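PDB 6ZRY: DMATS type aromatic prenyltransferase from Micromonospora olivasterospora, which probably transfers a dimethylallyl group to the 6-position of the indole ring of tryptophan. Local coordinates for residues H329-L334 with T342-A347. Sequence-based numbering, arbitrary orientation.
Sequences HVSLRL and TVYLSA. With TRP (tryptophan), chain C.
H329 and Y344 meet as an edge-to-face pair, the imidazole edge directed at the phenol face, with planes at 78° and centroids 5.7 Å apart. H329 CB lies against the same phenol, 3.5 Å from Y344 CD1. One face of the imidazole is given to the bound tryptophan, whose CZ2 sits over the ring centre; the nearest approach is 3.2 Å, from H329 NE2 to the ligand's CE2, and the ligand's carboxylate OXT lies at the imidazole edge. With CG anti to its carbonyl carbon (chi1 -51°), H329 lays its ring nearly parallel against one face of the indole. Replacing H329 by an alanine is likely to strip that face of the indole of the aromatic ring lying on it and to give the Y344 ring less to pack against.

Further along the strand, S331 OG reaches the edge of the phenol and hydrogen-bonds Y344 OH at 3.1 Å, tethering the far end of the ring; either hydroxyl could donate. The two segments form a beta hairpin of the ABBA barrel, in which antiparallel strands enclose the substrate chamber and helices surround them. H329, S331, T342 and Y344 share the inner face, whereas V330 and V343 form a non-hydrogen-bonded pair on the other, where V330 touches A246 of helix 236-247. S331 and T342 are joined by two backbone bonds, S331 N to T342 O and T342 N to S331 O, each 3.0 Å. R333, its chain bent at chi3, crosses the T342 side chain at about a right angle and donates from NH1 to T342 OG1 over 2.9 Å, with the hydroxyl 25° out of the guanidinium plane. Strands 273-278 and 61-68 flank the hairpin, Y277 touching both S331 and Y344, while R281 and E62 hydrogen-bond the ligand.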
loop_
_atom_site.group_PDB
_atom_site.type_symbol
_atom_site.label_atom_id
_atom_site.label_comp_id
_atom_site.label_asym_id
_atom_site.label_seq_id
_atom_site.Cartn_x
_atom_site.Cartn_y
_atom_site.Cartn_z
ATOM N N HIS A 329 -1.595 -9.288 1.483
ATOM C CA HIS A 329 -0.641 -9.188 0.362
ATOM C C HIS A 329 0.745 -9.627 0.824
ATOM O O HIS A 329 1.051 -9.550 2.037
ATOM C CB HIS A 329 -0.529 -7.770 -0.186
ATOM C CG HIS A 329 -1.807 -7.103 -0.518
ATOM N ND1 HIS A 329 -2.295 -7.079 -1.792
ATOM C CD2 HIS A 329 -2.672 -6.390 0.236
ATOM C CE1 HIS A 329 -3.432 -6.371 -1.813
ATOM N NE2 HIS A 329 -3.689 -5.954 -0.581
ATOM N N VAL A 330 1.574 -10.024 -0.123
ATOM C CA VAL A 330 3.032 -10.120 0.103
ATOM C C VAL A 330 3.715 -9.554 -1.127
ATOM O O VAL A 330 3.182 -9.755 -2.247
ATOM C CB VAL A 330 3.481 -11.568 0.409
ATOM C CG1 VAL A 330 3.212 -12.492 -0.746
ATOM C CG2 VAL A 330 4.953 -11.600 0.814
ATOM N N SER A 331 4.794 -8.825 -0.928
ATOM C CA SER A 331 5.452 -8.083 -2.015
ATOM C C SER A 331 6.954 -8.311 -1.999
ATOM O O SER A 331 7.540 -8.493 -0.947
ATOM C CB SER A 331 5.099 -6.595 -1.981
ATOM O OG SER A 331 5.847 -5.917 -0.969
ATOM N N LEU A 332 7.531 -8.334 -3.187
ATOM C CA LEU A 332 8.975 -8.365 -3.416
ATOM C C LEU A 332 9.405 -7.013 -3.961
ATOM O O LEU A 332 8.777 -6.566 -4.953
ATOM C CB LEU A 332 9.302 -9.470 -4.413
ATOM C CG LEU A 332 10.785 -9.589 -4.746
ATOM C CD1 LEU A 332 11.577 -10.027 -3.528
ATOM C CD2 LEU A 332 10.992 -10.536 -5.910
ATOM N N ARG A 333 10.429 -6.407 -3.335
ATOM C CA ARG A 333 11.000 -5.082 -3.692
ATOM C C ARG A 333 12.367 -5.321 -4.329
ATOM O O ARG A 333 13.182 -5.914 -3.678
ATOM C CB ARG A 333 11.107 -4.161 -2.457
ATOM C CG ARG A 333 9.836 -4.094 -1.605
ATOM C CD ARG A 333 9.877 -3.319 -0.270
ATOM N NE ARG A 333 11.162 -3.272 0.447
ATOM C CZ ARG A 333 11.513 -4.028 1.490
ATOM N NH1 ARG A 333 10.692 -4.947 1.981
ATOM N NH2 ARG A 333 12.713 -3.880 2.034
ATOM N N LEU A 334 12.574 -4.856 -5.571
ATOM C CA LEU A 334 13.863 -4.938 -6.316
ATOM C C LEU A 334 14.397 -3.528 -6.611
ATOM O O LEU A 334 13.558 -2.675 -7.017
ATOM C CB LEU A 334 13.614 -5.715 -7.609
ATOM C CG LEU A 334 12.936 -7.068 -7.420
ATOM C CD1 LEU A 334 12.519 -7.643 -8.740
ATOM C CD2 LEU A 334 13.842 -8.032 -6.668
ATOM N N THR A 342 7.847 -7.618 1.881
ATOM C CA THR A 342 6.866 -6.920 2.750
ATOM C C THR A 342 5.621 -7.781 2.920
ATOM O O THR A 342 5.147 -8.346 1.963
ATOM C CB THR A 342 6.526 -5.522 2.229
ATOM O OG1 THR A 342 7.755 -4.812 2.062
ATOM C CG2 THR A 342 5.616 -4.765 3.166
ATOM N N VAL A 343 5.131 -7.862 4.141
ATOM C CA VAL A 343 3.939 -8.657 4.501
ATOM C C VAL A 343 2.893 -7.664 4.979
ATOM O O VAL A 343 3.228 -6.814 5.809
ATOM C CB VAL A 343 4.282 -9.711 5.580
ATOM C CG1 VAL A 343 3.105 -10.626 5.845
ATOM C CG2 VAL A 343 5.512 -10.525 5.181
ATOM N N TYR A 344 1.696 -7.746 4.424
ATOM C CA TYR A 344 0.600 -6.782 4.676
ATOM C C TYR A 344 -0.378 -7.510 5.579
ATOM O O TYR A 344 -0.847 -8.617 5.190
ATOM C CB TYR A 344 0.036 -6.273 3.354
ATOM C CG TYR A 344 1.047 -5.565 2.504
ATOM C CD1 TYR A 344 1.985 -6.286 1.796
ATOM C CD2 TYR A 344 1.075 -4.180 2.397
ATOM C CE1 TYR A 344 2.932 -5.667 1.005
ATOM C CE2 TYR A 344 2.038 -3.540 1.618
ATOM C CZ TYR A 344 2.946 -4.295 0.901
ATOM O OH TYR A 344 3.919 -3.733 0.131
ATOM N N LEU A 345 -0.632 -6.948 6.758
ATOM C CA LEU A 345 -1.436 -7.585 7.822
ATOM C C LEU A 345 -2.713 -6.777 8.093
ATOM O O LEU A 345 -2.632 -5.555 8.357
ATOM C CB LEU A 345 -0.559 -7.705 9.068
ATOM C CG LEU A 345 0.675 -8.586 8.918
ATOM C CD1 LEU A 345 1.550 -8.507 10.172
ATOM C CD2 LEU A 345 0.282 -10.025 8.648
ATOM N N SER A 346 -3.858 -7.441 7.991
ATOM C CA SER A 346 -5.186 -6.836 8.155
ATOM C C SER A 346 -5.529 -6.643 9.638
ATOM O O SER A 346 -5.296 -7.530 10.434
ATOM C CB SER A 346 -6.235 -7.672 7.483
ATOM O OG SER A 346 -5.932 -7.864 6.108
ATOM N N ALA A 347 -6.147 -5.526 9.967
ATOM C CA ALA A 347 -6.665 -5.245 11.316
ATOM C C ALA A 347 -7.796 -6.214 11.680
ATOM O O ALA A 347 -7.911 -6.555 12.847
ATOM C CB ALA A 347 -7.127 -3.811 11.375
HETATM N N TRP C . -7.400 -3.322 -0.086
HETATM C CA TRP C . -7.101 -2.741 -1.441
HETATM C C TRP C . -6.732 -3.867 -2.409
HETATM O O TRP C . -6.681 -3.630 -3.630
HETATM C CB TRP C . -5.995 -1.672 -1.361
HETATM C CG TRP C . -4.664 -2.173 -0.895
HETATM C CD1 TRP C . -4.253 -2.352 0.399
HETATM C CD2 TRP C . -3.549 -2.553 -1.724
HETATM N NE1 TRP C . -2.965 -2.823 0.425
HETATM C CE2 TRP C . -2.501 -2.944 -0.858
HETATM C CE3 TRP C . -3.325 -2.585 -3.109
HETATM C CZ2 TRP C . -1.264 -3.384 -1.333
HETATM C CZ3 TRP C . -2.101 -3.016 -3.575
HETATM C CH2 TRP C . -1.085 -3.403 -2.698
HETATM O OXT TRP C . -6.493 -5.020 -1.987
#